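Long-range contacts in N-hydroxyarylamine O-acetyltransferase (PDB 4DMO), which transfers acetyl groups to arylamines, and probably to N-hydroxyarylamines, through a non-canonical catalytic triad: residues H90-T95 against A187-V193; I103-D107 against M157-G161. All blocks are in the same frame, centred on the assembly; numbering follows the deposited sequence.

Contact 1: residues H90-T95 against A187-V193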
loop_
_atom_site.group_PDB
_atom_site.type_symbol
_atom_site.label_atom_id
_atom_site.label_comp_id
_atom_site.label_asym_id
_atom_site.label_seq_id
_atom_site.Cartn_x
_atom_site.Cartn_y
_atom_site.Cartn_z
ATOM N N HIS A 90 -1.323 -8.184 12.812
ATOM C CA HIS A 90 -0.017 -7.728 13.278
ATOM C C HIS A 90 0.730 -7.016 12.146
ATOM O O HIS A 90 0.556 -7.335 10.987
ATOM C CB HIS A 90 0.798 -8.930 13.776
ATOM C CG HIS A 90 0.021 -9.844 14.684
ATOM N ND1 HIS A 90 -0.049 -9.657 16.051
ATOM C CD2 HIS A 90 -0.715 -10.954 14.419
ATOM C CE1 HIS A 90 -0.806 -10.602 16.584
ATOM N NE2 HIS A 90 -1.226 -11.400 15.616
ATOM N N LEU A 91 1.575 -6.065 12.495
ATOM C CA LEU A 91 2.430 -5.420 11.532
ATOM C C LEU A 91 3.733 -6.206 11.438
ATOM O O LEU A 91 4.175 -6.841 12.403
ATOM C CB LEU A 91 2.733 -3.983 11.955
ATOM C CG LEU A 91 1.608 -2.964 11.856
ATOM C CD1 LEU A 91 2.088 -1.603 12.285
ATOM C CD2 LEU A 91 1.098 -2.915 10.436
ATOM N N VAL A 92 4.328 -6.169 10.254
ATOM C CA VAL A 92 5.636 -6.744 10.034
ATOM C C VAL A 92 6.472 -5.758 9.252
ATOM O O VAL A 92 5.944 -4.870 8.547
ATOM C CB VAL A 92 5.557 -8.073 9.263
ATOM C CG1 VAL A 92 4.808 -9.108 10.098
ATOM C CG2 VAL A 92 4.895 -7.871 7.932
ATOM N N SER A 93 7.783 -5.936 9.379
ATOM C CA SER A 93 8.760 -5.073 8.752
ATOM C C SER A 93 9.511 -5.855 7.696
ATOM O O SER A 93 9.770 -7.042 7.857
ATOM C CB SER A 93 9.734 -4.532 9.811
ATOM O OG SER A 93 10.924 -4.018 9.234
ATOM N N GLY A 94 9.901 -5.163 6.638
ATOM C CA GLY A 94 10.648 -5.775 5.571
ATOM C C GLY A 94 11.377 -4.757 4.736
ATOM O O GLY A 94 11.432 -3.578 5.073
ATOM N N THR A 95 11.950 -5.249 3.643
ATOM C CA THR A 95 12.710 -4.444 2.741
ATOM C C THR A 95 12.335 -4.819 1.323
ATOM O O THR A 95 12.316 -5.999 0.973
ATOM C CB THR A 95 14.225 -4.679 2.937
ATOM O OG1 THR A 95 14.602 -4.405 4.294
ATOM C CG2 THR A 95 15.029 -3.793 1.980
ATOM N N ALA A 187 11.210 -8.815 0.821
ATOM C CA ALA A 187 11.503 -9.735 1.883
ATOM C C ALA A 187 11.022 -9.108 3.177
ATOM O O ALA A 187 11.104 -7.882 3.354
ATOM C CB ALA A 187 13.021 -9.994 1.936
ATOM N N PHE A 188 10.523 -9.937 4.085
ATOM C CA PHE A 188 10.107 -9.459 5.403
ATOM C C PHE A 188 10.368 -10.504 6.477
ATOM O O PHE A 188 10.551 -11.668 6.164
ATOM C CB PHE A 188 8.627 -9.087 5.422
ATOM C CG PHE A 188 7.692 -10.252 5.161
ATOM C CD1 PHE A 188 7.446 -10.686 3.870
ATOM C CD2 PHE A 188 7.047 -10.891 6.206
ATOM C CE1 PHE A 188 6.574 -11.744 3.627
ATOM C CE2 PHE A 188 6.189 -11.958 5.963
ATOM C CZ PHE A 188 5.949 -12.372 4.670
ATOM N N TYR A 189 10.399 -10.055 7.730
ATOM C CA TYR A 189 10.466 -10.924 8.890
ATOM C C TYR A 189 9.041 -11.143 9.443
ATOM O O TYR A 189 8.251 -10.194 9.519
ATOM C CB TYR A 189 11.351 -10.282 9.964
ATOM C CG TYR A 189 12.792 -10.117 9.577
ATOM C CD1 TYR A 189 13.668 -11.203 9.634
ATOM C CD2 TYR A 189 13.299 -8.870 9.149
ATOM C CE1 TYR A 189 15.027 -11.067 9.275
ATOM C CE2 TYR A 189 14.677 -8.718 8.787
ATOM C CZ TYR A 189 15.517 -9.841 8.856
ATOM O OH TYR A 189 16.850 -9.759 8.513
ATOM N N ILE A 190 8.704 -12.384 9.806
ATOM C CA ILE A 190 7.365 -12.710 10.323
ATOM C C ILE A 190 7.157 -12.157 11.734
ATOM O O ILE A 190 6.028 -12.028 12.205
ATOM C CB ILE A 190 7.110 -14.253 10.324
ATOM C CG1 ILE A 190 5.630 -14.575 10.570
ATOM C CG2 ILE A 190 7.978 -14.938 11.384
ATOM C CD1 ILE A 190 4.663 -13.852 9.635
ATOM N N GLU A 191 8.266 -11.850 12.399
ATOM C CA GLU A 191 8.273 -11.279 13.746
ATOM C C GLU A 191 7.507 -9.938 13.819
ATOM O O GLU A 191 7.738 -9.015 13.039
ATOM C CB GLU A 191 9.722 -11.099 14.228
ATOM C CG GLU A 191 10.462 -12.427 14.621
ATOM C CD GLU A 191 10.970 -13.279 13.437
ATOM O OE1 GLU A 191 11.127 -12.764 12.303
ATOM O OE2 GLU A 191 11.205 -14.483 13.650
ATOM N N GLU A 192 6.612 -9.849 14.790
ATOM C CA GLU A 192 5.737 -8.701 14.966
ATOM C C GLU A 192 6.449 -7.417 15.384
ATOM O O GLU A 192 7.390 -7.406 16.184
ATOM C CB GLU A 192 4.653 -9.033 15.985
ATOM C CG GLU A 192 4.118 -7.830 16.704
ATOM C CD GLU A 192 2.836 -8.134 17.439
ATOM O OE1 GLU A 192 2.236 -9.187 17.142
ATOM O OE2 GLU A 192 2.443 -7.327 18.311
ATOM N N VAL A 193 5.983 -6.327 14.801
ATOM C CA VAL A 193 6.495 -5.007 15.114
ATOM C C VAL A 193 5.315 -4.088 15.467
ATOM O O VAL A 193 4.156 -4.455 15.251
ATOM C CB VAL A 193 7.301 -4.433 13.915
ATOM C CG1 VAL A 193 8.405 -5.400 13.472
ATOM C CG2 VAL A 193 6.381 -4.101 12.739
HETATM O O HOH W 1 8.796 -8.102 10.934
#

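Contact 2: residues I103-D107 against M157-G161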
loop_
_atom_site.group_PDB
_atom_site.type_symbol
_atom_site.label_atom_id
_atom_site.label_comp_id
_atom_site.label_asym_id
_atom_site.label_seq_id
_atom_site.Cartn_x
_atom_site.Cartn_y
_atom_site.Cartn_z
ATOM N N ILE A 103 19.122 -5.153 -6.794
ATOM C CA ILE A 103 19.670 -4.725 -5.514
ATOM C C ILE A 103 18.515 -4.393 -4.601
ATOM O O ILE A 103 17.402 -4.179 -5.071
ATOM C CB ILE A 103 20.512 -3.435 -5.636
ATOM C CG1 ILE A 103 19.729 -2.370 -6.401
ATOM C CG2 ILE A 103 21.850 -3.697 -6.313
ATOM C CD1 ILE A 103 20.250 -1.010 -6.189
ATOM N N TRP A 104 18.799 -4.297 -3.304
ATOM C CA TRP A 104 17.785 -3.974 -2.323
ATOM C C TRP A 104 17.500 -2.504 -2.312
ATOM O O TRP A 104 18.346 -1.711 -2.669
ATOM C CB TRP A 104 18.220 -4.395 -0.923
ATOM C CG TRP A 104 18.388 -5.859 -0.769
ATOM C CD1 TRP A 104 19.568 -6.547 -0.766
ATOM C CD2 TRP A 104 17.343 -6.821 -0.582
ATOM N NE1 TRP A 104 19.321 -7.888 -0.582
ATOM C CE2 TRP A 104 17.972 -8.094 -0.479
ATOM C CE3 TRP A 104 15.946 -6.761 -0.493
ATOM C CZ2 TRP A 104 17.251 -9.266 -0.295
ATOM C CZ3 TRP A 104 15.232 -7.927 -0.301
ATOM C CH2 TRP A 104 15.891 -9.169 -0.218
ATOM N N ALA A 105 16.266 -2.166 -1.971
ATOM C CA ALA A 105 15.908 -0.799 -1.632
ATOM C C ALA A 105 16.406 -0.544 -0.225
ATOM O O ALA A 105 17.008 -1.425 0.399
ATOM C CB ALA A 105 14.400 -0.605 -1.701
ATOM N N VAL A 106 16.134 0.646 0.284
ATOM C CA VAL A 106 16.574 1.009 1.613
ATOM C C VAL A 106 16.090 -0.005 2.624
ATOM O O VAL A 106 14.948 -0.490 2.554
ATOM C CB VAL A 106 16.108 2.428 2.032
ATOM C CG1 VAL A 106 16.873 3.436 1.261
ATOM C CG2 VAL A 106 14.611 2.609 1.835
ATOM N N ASP A 107 16.969 -0.300 3.580
ATOM C CA ASP A 107 16.721 -1.323 4.590
ATOM C C ASP A 107 15.536 -0.949 5.479
ATOM O O ASP A 107 15.474 0.156 6.010
ATOM C CB ASP A 107 17.965 -1.527 5.460
ATOM C CG ASP A 107 17.815 -2.670 6.386
ATOM O OD1 ASP A 107 17.265 -2.479 7.487
ATOM O OD2 ASP A 107 18.192 -3.782 5.995
ATOM N N MET A 157 14.902 -17.556 3.738
ATOM C CA MET A 157 15.855 -16.743 4.450
ATOM C C MET A 157 16.579 -15.935 3.403
ATOM O O MET A 157 17.038 -16.472 2.403
ATOM C CB MET A 157 16.832 -17.634 5.221
ATOM C CG MET A 157 17.708 -16.924 6.251
ATOM S SD MET A 157 16.766 -16.203 7.582
ATOM C CE MET A 157 15.483 -17.451 7.747
ATOM N N THR A 158 16.591 -14.622 3.600
ATOM C CA THR A 158 17.446 -13.723 2.853
ATOM C C THR A 158 18.057 -12.892 3.939
ATOM O O THR A 158 17.757 -13.075 5.126
ATOM C CB THR A 158 16.695 -12.750 1.869
ATOM O OG1 THR A 158 15.938 -11.801 2.620
ATOM C CG2 THR A 158 15.772 -13.492 0.917
ATOM N N GLU A 159 18.885 -11.951 3.529
ATOM C CA GLU A 159 19.492 -11.031 4.462
ATOM C C GLU A 159 18.508 -9.915 4.854
ATOM O O GLU A 159 18.882 -9.003 5.586
ATOM C CB GLU A 159 20.741 -10.425 3.845
ATOM C CG GLU A 159 20.439 -9.430 2.738
ATOM C CD GLU A 159 21.702 -8.872 2.079
ATOM O OE1 GLU A 159 22.105 -9.366 0.989
ATOM O OE2 GLU A 159 22.273 -7.936 2.667
ATOM N N LYS A 160 17.270 -9.960 4.345
ATOM C CA LYS A 160 16.301 -8.893 4.632
ATOM C C LYS A 160 15.014 -9.424 5.242
ATOM O O LYS A 160 14.029 -8.700 5.379
ATOM C CB LYS A 160 15.975 -8.111 3.365
ATOM C CG LYS A 160 17.151 -7.359 2.757
ATOM C CD LYS A 160 17.860 -6.397 3.757
ATOM C CE LYS A 160 18.951 -5.577 3.038
ATOM N NZ LYS A 160 19.622 -4.585 3.954
ATOM N N GLY A 161 15.009 -10.699 5.600
ATOM C CA GLY A 161 13.812 -11.293 6.153
ATOM C C GLY A 161 13.915 -12.803 6.213
ATOM O O GLY A 161 14.954 -13.383 5.889
#

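Contact 1: residues H90-T95 against A187-V193
The imidazole of His90 and the carboxylate of Glu192 meet obliquely, their planes 38° apart, with ND1 of His90 2.6 Å from OE1 of Glu192. The angle at the hydrogen is 118°, so this bond is weak despite its short length. Glu192 reaches the ring because its chain beyond CG is extended. The Phe188 ring is met slantwise by Val92, whose CG2 lies 4.1 Å from CD2 of Phe188; O of Ser93 approaches CD2 of the Tyr189 ring, also slantwise.

Strand 88-98 pairs here with strand 183-188 in the antiparallel sheet. Gly94 and Phe188 form a non-hydrogen-bonded pair whose CA atoms are 3.7 Å apart. Beside it, Thr95 N to Ala187 O (2.8 Å) and Ala187 N to Thr95 O (3.0 Å) make a hydrogen-bonded pair, and Tyr189 N gives a further bond to Ser93 O.

After Tyr189 the segment 187-193 bows away and returns, and a water sits between the two segments, accepting from Ser93 N and within reach of the carbonyl oxygens of Tyr189 and Glu191. Val193 N then bonds to Leu91 O (3.0 Å), while CG2 of Val193 packs 3.7 Å from CB of Leu91.

Contact 2: residues I103-D107 against M157-G161
Trp104 and Lys160 bury more surface here than any other residues, with Asp107 next, and the three form a single arrangement: the lysine lies along the indole and ends at the carboxylate. CG of Lys160 stands over one face of the tryptophan, 3.3 Å from the centroid of its six-membered ring and 8° off the ring normal, which defines a CH-pi contact. CB of Lys160 lies toward the outer rim of the six-membered ring, near CH2 and CZ3, and CE lies nearer the five-membered ring, 3.9 Å from CG of Trp104. The two side chains thus run past each other in opposite directions.

A bend at the second torsion of Lys160 (chi2 -55°), followed by two extended torsions, lifts NZ off the indole face and past its five-membered ring to Asp107. There NZ is 2.6 Å from OD2 of Asp107, a hydrogen-bonded salt bridge that uses the anti lone pair of that oxygen. The ammonium is 5.3 Å from the centroid of the five-membered ring, so any cation-pi attraction is weak at most; the aliphatic chain makes the close contact with the ring.

Smaller contacts come from the same side as Lys160. OE1 of Glu159 lies 3.5 Å from NE1 of Trp104, their flat groups being steeply inclined, and OG1 of Thr158 comes 3.9 Å from CH2 of Trp104. The same OG1 accepts from Lys160 N at 2.9 Å, forming an ST turn that fixes the backbone just where the lysine departs. Ala187 and Thr95 also touch the lysine side chain.

This turn belongs to the connection between strands 149-158 and 163-168. Its lysine packs on a tryptophan that meets Tyr97 edge-to-face and, with Tyr97, Trp182, Thr183 and Leu184, lines the pocket holding the bound piperidinium propanesulfonate.

In the fold
Contact 1 is the more deeply buried: seven of its thirteen touching residues are buried, whereas none of the five in contact 2 is. Both belong to the eight-stranded antiparallel sheet, in which strands 88-98 and 103-117 are neighbours, and contact 2 is nested within the chain loop that contact 1 closes. Their chemistry follows their places: contact 1 is held chiefly by backbone bonds, first between adjacent strands and then to the loop that follows, contact 2 by side chains reaching across the sheet's surface. With centres 12 Å apart they also touch directly, CG2 of Thr95 packing 3.4 Å from O of Val106 and CE1 of Tyr189 3.4 Å from CA of Gly161.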